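PDB 2NXF: manganese-dependent ADP-ribose/CDP-alcohol diphosphatase from Danio rerio, which probably hydrolyses ADP-ribose and CDP-alcohols such as CDP-choline at a dinuclear metal centre, releasing AMP or CMP. Local coordinates for residues P140-V145 with Q220-I225; F6-I11 with A299-D304. All blocks are in the same frame, centred on the assembly; numbering follows the deposited sequence.

Contact 1 of 2, residues P140-V145 with Q220-I225; sequences PNFRFV and QERVLI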
ATOM      1  N   PRO A 140      10.731   3.887  20.217  1.00 25.80           N
ATOM      2  CA  PRO A 140      10.602   2.877  21.265  1.00 25.60           C
ATOM      3  C   PRO A 140       9.177   2.334  21.370  1.00 24.74           C
ATOM      4  O   PRO A 140       8.227   3.120  21.404  1.00 25.26           O
ATOM      5  CB  PRO A 140      10.975   3.650  22.544  1.00 26.27           C
ATOM      6  CG  PRO A 140      11.880   4.732  22.065  1.00 26.65           C
ATOM      7  CD  PRO A 140      11.292   5.149  20.749  1.00 25.61           C
ATOM      8  N   ASN A 141       9.050   1.002  21.395  1.00 24.34           N
ATOM      9  CA  ASN A 141       7.762   0.303  21.573  1.00 23.57           C
ATOM     10  C   ASN A 141       6.862   0.284  20.331  1.00 23.51           C
ATOM     11  O   ASN A 141       5.692  -0.114  20.427  1.00 23.68           O
ATOM     12  CB  ASN A 141       6.966   0.857  22.779  1.00 24.42           C
ATOM     13  CG  ASN A 141       7.784   0.895  24.061  1.00 25.09           C
ATOM     14  OD1 ASN A 141       7.952   1.953  24.681  1.00 28.69           O
ATOM     15  ND2 ASN A 141       8.291  -0.258  24.471  1.00 22.60           N
ATOM     16  N   PHE A 142       7.393   0.736  19.197  1.00 22.34           N
ATOM     17  CA  PHE A 142       6.657   0.706  17.917  1.00 22.38           C
ATOM     18  C   PHE A 142       7.431   0.000  16.841  1.00 23.58           C
ATOM     19  O   PHE A 142       8.677   0.037  16.826  1.00 24.49           O
ATOM     20  CB  PHE A 142       6.293   2.121  17.447  1.00 21.98           C
ATOM     21  CG  PHE A 142       5.311   2.795  18.345  1.00 21.78           C
ATOM     22  CD1 PHE A 142       3.953   2.546  18.198  1.00 21.47           C
ATOM     23  CD2 PHE A 142       5.739   3.644  19.370  1.00 23.04           C
ATOM     24  CE1 PHE A 142       3.027   3.134  19.059  1.00 20.30           C
ATOM     25  CE2 PHE A 142       4.814   4.254  20.230  1.00 23.32           C
ATOM     26  CZ  PHE A 142       3.463   3.993  20.069  1.00 21.24           C
ATOM     27  N   ARG A 143       6.698  -0.659  15.948  1.00 22.42           N
ATOM     28  CA  ARG A 143       7.342  -1.387  14.860  1.00 22.86           C
ATOM     29  C   ARG A 143       6.529  -1.175  13.597  1.00 23.19           C
ATOM     30  O   ARG A 143       5.305  -1.197  13.661  1.00 22.83           O
ATOM     31  CB  ARG A 143       7.476  -2.873  15.188  1.00 22.91           C
ATOM     32  CG  ARG A 143       8.371  -3.590  14.134  1.00 25.18           C
ATOM     33  CD  ARG A 143       8.975  -4.841  14.669  1.00 25.74           C
ATOM     34  NE  ARG A 143       9.757  -4.563  15.864  1.00 24.67           N
ATOM     35  CZ  ARG A 143      11.059  -4.279  15.867  1.00 24.86           C
ATOM     36  NH1 ARG A 143      11.757  -4.256  14.730  1.00 24.66           N
ATOM     37  NH2 ARG A 143      11.659  -4.033  17.008  1.00 23.43           N
ATOM     38  N   PHE A 144       7.217  -0.911  12.481  1.00 23.04           N
ATOM     39  CA  PHE A 144       6.584  -0.801  11.155  1.00 23.41           C
ATOM     40  C   PHE A 144       6.930  -2.034  10.353  1.00 24.11           C
ATOM     41  O   PHE A 144       8.083  -2.491  10.370  1.00 23.60           O
ATOM     42  CB  PHE A 144       7.138   0.407  10.374  1.00 24.79           C
ATOM     43  CG  PHE A 144       6.546   1.745  10.765  1.00 26.61           C
ATOM     44  CD1 PHE A 144       5.878   1.924  11.965  1.00 28.54           C
ATOM     45  CD2 PHE A 144       6.703   2.846   9.920  1.00 28.80           C
ATOM     46  CE1 PHE A 144       5.342   3.204  12.303  1.00 30.28           C
ATOM     47  CE2 PHE A 144       6.174   4.101  10.253  1.00 28.79           C
ATOM     48  CZ  PHE A 144       5.496   4.272  11.428  1.00 28.73           C
ATOM     49  N   VAL A 145       5.950  -2.545   9.609  1.00 23.70           N
ATOM     50  CA  VAL A 145       6.167  -3.695   8.740  1.00 24.57           C
ATOM     51  C   VAL A 145       5.598  -3.306   7.380  1.00 25.17           C
ATOM     52  O   VAL A 145       4.434  -2.888   7.293  1.00 25.21           O
ATOM     53  CB  VAL A 145       5.427  -4.959   9.261  1.00 24.49           C
ATOM     54  CG1 VAL A 145       5.644  -6.151   8.309  1.00 26.01           C
ATOM     55  CG2 VAL A 145       5.887  -5.326  10.695  1.00 23.88           C
ATOM     56  N   GLN A 220       5.927  -6.231  23.898  1.00 25.42           N
ATOM     57  CA  GLN A 220       4.848  -5.263  24.103  1.00 25.70           C
ATOM     58  C   GLN A 220       4.977  -4.068  23.167  1.00 25.64           C
ATOM     59  O   GLN A 220       4.777  -2.910  23.568  1.00 25.88           O
ATOM     60  CB  GLN A 220       4.768  -4.814  25.559  1.00 26.30           C
ATOM     61  CG  GLN A 220       4.323  -5.913  26.492  1.00 28.62           C
ATOM     62  CD  GLN A 220       4.364  -5.449  27.924  1.00 32.42           C
ATOM     63  OE1 GLN A 220       5.438  -5.307  28.508  1.00 36.05           O
ATOM     64  NE2 GLN A 220       3.196  -5.185  28.495  1.00 34.85           N
ATOM     65  N   GLU A 221       5.328  -4.359  21.921  1.00 24.88           N
ATOM     66  CA  GLU A 221       5.332  -3.349  20.870  1.00 24.53           C
ATOM     67  C   GLU A 221       3.950  -3.203  20.261  1.00 25.41           C
ATOM     68  O   GLU A 221       3.137  -4.143  20.305  1.00 25.54           O
ATOM     69  CB  GLU A 221       6.337  -3.726  19.773  1.00 24.64           C
ATOM     70  CG  GLU A 221       7.771  -3.587  20.215  1.00 26.99           C
ATOM     71  CD  GLU A 221       8.751  -4.117  19.183  1.00 27.65           C
ATOM     72  OE1 GLU A 221       8.323  -4.779  18.205  1.00 27.01           O
ATOM     73  OE2 GLU A 221       9.963  -3.872  19.380  1.00 28.15           O
ATOM     74  N   ARG A 222       3.707  -2.030  19.675  1.00 23.70           N
ATOM     75  CA  ARG A 222       2.529  -1.783  18.838  1.00 24.58           C
ATOM     76  C   ARG A 222       2.996  -1.776  17.402  1.00 24.19           C
ATOM     77  O   ARG A 222       3.926  -1.044  17.046  1.00 24.90           O
ATOM     78  CB  ARG A 222       1.907  -0.422  19.151  1.00 25.15           C
ATOM     79  CG  ARG A 222       1.618  -0.204  20.618  1.00 27.68           C
ATOM     80  CD  ARG A 222       0.381  -0.921  21.029  1.00 31.00           C
ATOM     81  NE  ARG A 222       0.067  -0.710  22.447  1.00 32.98           N
ATOM     82  CZ  ARG A 222      -1.013  -1.208  23.038  1.00 32.86           C
ATOM     83  NH1 ARG A 222      -1.888  -1.910  22.322  1.00 33.24           N
ATOM     84  NH2 ARG A 222      -1.222  -0.991  24.332  1.00 30.52           N
ATOM     85  N   VAL A 223       2.344  -2.585  16.573  1.00 23.76           N
ATOM     86  CA  VAL A 223       2.818  -2.797  15.203  1.00 23.04           C
ATOM     87  C   VAL A 223       1.872  -2.198  14.168  1.00 23.79           C
ATOM     88  O   VAL A 223       0.662  -2.448  14.200  1.00 24.03           O
ATOM     89  CB  VAL A 223       3.007  -4.294  14.887  1.00 22.69           C
ATOM     90  CG1 VAL A 223       3.648  -4.476  13.493  1.00 23.20           C
ATOM     91  CG2 VAL A 223       3.883  -4.949  15.962  1.00 23.32           C
ATOM     92  N   LEU A 224       2.440  -1.419  13.254  1.00 24.30           N
ATOM     93  CA  LEU A 224       1.695  -0.863  12.149  1.00 23.90           C
ATOM     94  C   LEU A 224       2.167  -1.589  10.899  1.00 24.56           C
ATOM     95  O   LEU A 224       3.374  -1.635  10.621  1.00 24.92           O
ATOM     96  CB  LEU A 224       1.990   0.632  11.986  1.00 23.97           C
ATOM     97  CG  LEU A 224       1.555   1.554  13.145  1.00 24.00           C
ATOM     98  CD1 LEU A 224       2.581   1.575  14.311  1.00 23.48           C
ATOM     99  CD2 LEU A 224       1.406   2.956  12.589  1.00 27.09           C
ATOM    100  N   ILE A 225       1.209  -2.081  10.114  1.00 24.27           N
ATOM    101  CA  ILE A 225       1.498  -2.905   8.942  1.00 24.54           C
ATOM    102  C   ILE A 225       0.989  -2.185   7.714  1.00 25.02           C
ATOM    103  O   ILE A 225      -0.137  -1.662   7.730  1.00 25.76           O
ATOM    104  CB  ILE A 225       0.827  -4.278   9.092  1.00 24.09           C
ATOM    105  CG1 ILE A 225       1.342  -4.960  10.377  1.00 25.17           C
ATOM    106  CG2 ILE A 225       1.112  -5.191   7.869  1.00 25.38           C
ATOM    107  CD1 ILE A 225       0.524  -6.169  10.756  1.00 29.87           C
TER

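Contact 2 of 2, residues F6-I11 with A299-D304; sequences FTFGLI and AYLYED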
ATOM      1  N   PHE A   6       6.069   9.538  18.017  1.00 23.25           N
ATOM      2  CA  PHE A   6       6.512   9.488  16.634  1.00 22.94           C
ATOM      3  C   PHE A   6       5.431  10.077  15.740  1.00 23.68           C
ATOM      4  O   PHE A   6       4.245   9.936  16.031  1.00 23.74           O
ATOM      5  CB  PHE A   6       6.783   8.028  16.230  1.00 23.32           C
ATOM      6  CG  PHE A   6       7.552   7.871  14.937  1.00 23.76           C
ATOM      7  CD1 PHE A   6       8.917   8.183  14.873  1.00 22.88           C
ATOM      8  CD2 PHE A   6       6.924   7.375  13.797  1.00 23.99           C
ATOM      9  CE1 PHE A   6       9.622   8.008  13.654  1.00 22.21           C
ATOM     10  CE2 PHE A   6       7.622   7.207  12.589  1.00 24.95           C
ATOM     11  CZ  PHE A   6       8.974   7.531  12.528  1.00 24.19           C
ATOM     12  N   THR A   7       5.849  10.716  14.652  1.00 23.06           N
ATOM     13  CA  THR A   7       4.927  11.435  13.758  1.00 23.60           C
ATOM     14  C   THR A   7       5.338  11.125  12.325  1.00 23.38           C
ATOM     15  O   THR A   7       6.510  11.250  11.979  1.00 23.35           O
ATOM     16  CB  THR A   7       5.031  12.973  13.987  1.00 23.23           C
ATOM     17  OG1 THR A   7       4.683  13.312  15.344  1.00 25.20           O
ATOM     18  CG2 THR A   7       4.116  13.718  13.030  1.00 25.02           C
ATOM     19  N   PHE A   8       4.392  10.694  11.485  1.00 23.00           N
ATOM     20  CA  PHE A   8       4.761  10.332  10.106  1.00 23.25           C
ATOM     21  C   PHE A   8       3.670  10.705   9.114  1.00 23.66           C
ATOM     22  O   PHE A   8       2.500  10.689   9.463  1.00 24.27           O
ATOM     23  CB  PHE A   8       5.152   8.859   9.977  1.00 24.25           C
ATOM     24  CG  PHE A   8       4.049   7.878  10.317  1.00 23.75           C
ATOM     25  CD1 PHE A   8       3.350   7.207   9.314  1.00 27.68           C
ATOM     26  CD2 PHE A   8       3.747   7.600  11.657  1.00 27.35           C
ATOM     27  CE1 PHE A   8       2.358   6.280   9.637  1.00 28.00           C
ATOM     28  CE2 PHE A   8       2.748   6.693  11.996  1.00 27.76           C
ATOM     29  CZ  PHE A   8       2.055   6.036  10.991  1.00 25.84           C
ATOM     30  N   GLY A   9       4.072  11.059   7.897  1.00 23.55           N
ATOM     31  CA  GLY A   9       3.093  11.324   6.823  1.00 22.68           C
ATOM     32  C   GLY A   9       2.602  10.043   6.155  1.00 24.08           C
ATOM     33  O   GLY A   9       3.311   9.046   6.132  1.00 24.31           O
ATOM     34  N   LEU A  10       1.388  10.077   5.598  1.00 24.23           N
ATOM     35  CA  LEU A  10       0.799   8.943   4.856  1.00 24.67           C
ATOM     36  C   LEU A  10       0.130   9.439   3.589  1.00 24.08           C
ATOM     37  O   LEU A  10      -0.586  10.438   3.624  1.00 23.93           O
ATOM     38  CB  LEU A  10      -0.310   8.285   5.691  1.00 26.08           C
ATOM     39  CG  LEU A  10       0.135   7.494   6.897  1.00 29.19           C
ATOM     40  CD1 LEU A  10      -1.049   7.272   7.844  1.00 33.56           C
ATOM     41  CD2 LEU A  10       0.734   6.164   6.422  1.00 32.35           C
ATOM     42  N   ILE A  11       0.319   8.708   2.487  1.00 24.08           N
ATOM     43  CA  ILE A  11      -0.333   9.096   1.226  1.00 23.47           C
ATOM     44  C   ILE A  11      -0.433   7.835   0.363  1.00 24.02           C
ATOM     45  O   ILE A  11       0.379   6.921   0.516  1.00 24.03           O
ATOM     46  CB  ILE A  11       0.443  10.231   0.511  1.00 24.01           C
ATOM     47  CG1 ILE A  11      -0.451  10.974  -0.504  1.00 23.90           C
ATOM     48  CG2 ILE A  11       1.771   9.713  -0.087  1.00 23.53           C
ATOM     49  CD1 ILE A  11       0.135  12.349  -0.956  1.00 23.21           C
ATOM     50  N   ALA A 299       0.043  10.956  10.784  1.00 24.68           N
ATOM     51  CA  ALA A 299      -0.296  10.124  11.924  1.00 24.16           C
ATOM     52  C   ALA A 299       0.615  10.451  13.087  1.00 24.58           C
ATOM     53  O   ALA A 299       1.822  10.667  12.913  1.00 23.95           O
ATOM     54  CB  ALA A 299      -0.200   8.644  11.566  1.00 24.70           C
ATOM     55  N   TYR A 300       0.009  10.486  14.267  1.00 24.39           N
ATOM     56  CA  TYR A 300       0.700  10.778  15.507  1.00 24.81           C
ATOM     57  C   TYR A 300       0.543   9.579  16.443  1.00 25.07           C
ATOM     58  O   TYR A 300      -0.571   9.226  16.812  1.00 25.09           O
ATOM     59  CB  TYR A 300       0.094  12.034  16.151  1.00 26.23           C
ATOM     60  CG  TYR A 300       0.253  13.288  15.314  1.00 26.13           C
ATOM     61  CD1 TYR A 300       1.293  14.178  15.576  1.00 27.20           C
ATOM     62  CD2 TYR A 300      -0.625  13.580  14.270  1.00 27.26           C
ATOM     63  CE1 TYR A 300       1.464  15.329  14.822  1.00 28.16           C
ATOM     64  CE2 TYR A 300      -0.467  14.747  13.502  1.00 27.18           C
ATOM     65  CZ  TYR A 300       0.596  15.606  13.794  1.00 28.28           C
ATOM     66  OH  TYR A 300       0.786  16.761  13.065  1.00 30.74           O
ATOM     67  N   LEU A 301       1.667   8.969  16.822  1.00 24.22           N
ATOM     68  CA  LEU A 301       1.680   7.865  17.764  1.00 24.67           C
ATOM     69  C   LEU A 301       1.999   8.418  19.144  1.00 25.02           C
ATOM     70  O   LEU A 301       3.083   8.955  19.370  1.00 24.75           O
ATOM     71  CB  LEU A 301       2.719   6.811  17.354  1.00 24.29           C
ATOM     72  CG  LEU A 301       2.444   6.098  16.027  1.00 27.03           C
ATOM     73  CD1 LEU A 301       3.676   5.288  15.607  1.00 26.92           C
ATOM     74  CD2 LEU A 301       1.202   5.199  16.134  1.00 29.43           C
ATOM     75  N   TYR A 302       1.028   8.315  20.049  1.00 25.46           N
ATOM     76  CA  TYR A 302       1.229   8.670  21.444  1.00 26.06           C
ATOM     77  C   TYR A 302       1.401   7.398  22.266  1.00 26.17           C
ATOM     78  O   TYR A 302       1.310   6.283  21.733  1.00 25.41           O
ATOM     79  CB  TYR A 302       0.041   9.478  21.977  1.00 27.21           C
ATOM     80  CG  TYR A 302      -0.185  10.785  21.266  1.00 26.23           C
ATOM     81  CD1 TYR A 302       0.399  11.964  21.742  1.00 27.00           C
ATOM     82  CD2 TYR A 302      -0.996  10.847  20.130  1.00 27.06           C
ATOM     83  CE1 TYR A 302       0.188  13.173  21.095  1.00 29.07           C
ATOM     84  CE2 TYR A 302      -1.211  12.048  19.481  1.00 28.84           C
ATOM     85  CZ  TYR A 302      -0.618  13.199  19.970  1.00 29.42           C
ATOM     86  OH  TYR A 302      -0.834  14.390  19.321  1.00 31.10           O
ATOM     87  N   GLU A 303       1.621   7.563  23.567  1.00 26.27           N
ATOM     88  CA  GLU A 303       1.773   6.406  24.431  1.00 27.20           C
ATOM     89  C   GLU A 303       0.462   5.646  24.642  1.00 26.85           C
ATOM     90  O   GLU A 303       0.490   4.456  24.946  1.00 26.98           O
ATOM     91  CB  GLU A 303       2.449   6.796  25.756  1.00 27.73           C
ATOM     92  CG  GLU A 303       3.809   7.437  25.504  1.00 31.51           C
ATOM     93  CD  GLU A 303       4.671   7.593  26.733  1.00 36.20           C
ATOM     94  OE1 GLU A 303       4.139   7.941  27.807  1.00 36.78           O
ATOM     95  OE2 GLU A 303       5.897   7.380  26.605  1.00 39.91           O
ATOM     96  N   ASP A 304      -0.677   6.313  24.430  1.00 26.28           N
ATOM     97  CA  ASP A 304      -1.981   5.710  24.708  1.00 26.11           C
ATOM     98  C   ASP A 304      -2.948   5.615  23.523  1.00 25.80           C
ATOM     99  O   ASP A 304      -3.991   4.960  23.626  1.00 25.86           O
ATOM    100  CB  ASP A 304      -2.658   6.440  25.875  1.00 26.15           C
ATOM    101  CG  ASP A 304      -3.095   7.856  25.521  1.00 27.89           C
ATOM    102  OD1 ASP A 304      -2.464   8.521  24.667  1.00 26.55           O
ATOM    103  OD2 ASP A 304      -4.085   8.311  26.124  1.00 31.56           O
TER

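Contact 1 of 2, residues P140-V145 with Q220-I225
Arg143 and Glu221 make the one ion pair between residues 140-145 and 220-225, a side-on, two-point grip. Arg143 NE reaches Glu221 OE1 at 2.8 Å and Arg143 NH2 reaches Glu221 OE2 at 2.9 Å, both bonds nearly straight and both on the syn side of the carboxylate. The two oxygens lie almost in the guanidinium plane, while the carboxylate itself is turned 26° against it. Arg143 CG stands anti to the backbone N (chi1 -171°) and the chain bends at chi3, which brings NE round to the acid. Second partners hold both groups: Glu135 pairs with Arg143 NH1, and Ser216 bonds Glu221 OE1.

The backbones run parallel in register, Phe142 beside Arg222 through Val145 beside Ile225; the axes of strands 142-145 and 222-225 come within 4.8 Å, their directions 20° apart. Four hydrogen bonds zigzag between them: Arg222 N to Asn141 O, Arg143 N to Arg222 O, Leu224 N to Arg143 O, and Val145 N to Leu224 O.

Apolar contacts divide between the two sheet faces. On that of Phe142, Phe144, Arg222 and Leu224, the Phe142 ring meets the aliphatic start of Arg222 (Phe142 CD1 to Arg222 CB 3.7 Å), whose guanidinium turns away to Ser322 O. Phe144 and Leu224 lie alongside one another, Phe144 CE1 3.8 Å from Leu224 CD1. On the other face Val145 CG2 touches Val223 CG1 at 3.7 Å, and helix 203-219 packs over both valines.

That helix ends in a Schellman motif at Gln220 and leads directly into strand 222-227. Parallel central strands covered by helices are characteristic of the calcineurin-like metallophosphoesterase fold.

Contact 2 of 2, residues F6-I11 with A299-D304
Phe8 and Ala299 meet in a CH-pi contact between residues 6-11 and 299-304. The methyl of Ala299 sits over one face of the Phe8 ring, Ala299 CB lying 3.8 Å from the ring centroid and 24° off the ring normal, displaced toward the rim. Phe8 CG is placed between its own backbone N and carbonyl carbon (chi1 62°), a crowded position which carries the ring over Ala299.

Further apolar contacts extend this patch. Leu301 CD1 approaches Phe8 CE2 obliquely at 4.0 Å and also touches Phe6 CB, while Leu10 CD1 reaches the Ala299 methyl from further along the strand. On the other face, Thr7 and Tyr300 run alongside each other and point the same way, with Thr7 CG2 3.6 Å from Tyr300 CE1.

Backbone hydrogen bonds define an antiparallel pairing. Phe8 with Ala299 is a hydrogen-bonded pair closed at both ends, Ala299 N to Phe8 O (2.8 Å) and Phe8 N to Ala299 O (2.9 Å). Phe6 with Leu301 is less even: Leu301 N to Phe6 O is 2.9 Å, but the return bond from Phe6 N to Leu301 O is weak at 3.3 Å. Thr7 and Tyr300 between them are the non-hydrogen-bonded pair.

Strand 6-11 is flanked in its mixed sheet by strand 54-57, which runs parallel to it, and by strand 295-301, which runs antiparallel, while strand 222-227 of the second sheet packs against Phe8, Leu10 and Leu301.

In the fold
Contacts 1 and 2 belong to different sheets, and their centres are 12 Å apart. Their facing side chains pack together: Leu224 CD2 comes within 3.5 Å of Phe8 CZ, the rings of Phe144 and Phe8 meet edge-to-face, and Phe142 CD1 lies 3.8 Å from Leu301 CD1. This is the hydrophobic interior between the two sheets of a metallophosphoesterase sandwich. In sequence, contact 1 is nested within the long loop closed by contact 2. Strands 222-227 and 6-11 both run toward the zinc centre: the side chain of Ile225 is about 11 Å from that of the zinc ligand His228, and the side chain of Leu10 about 11 Å from that of Asp13, a ligand of the other zinc ion of the pair.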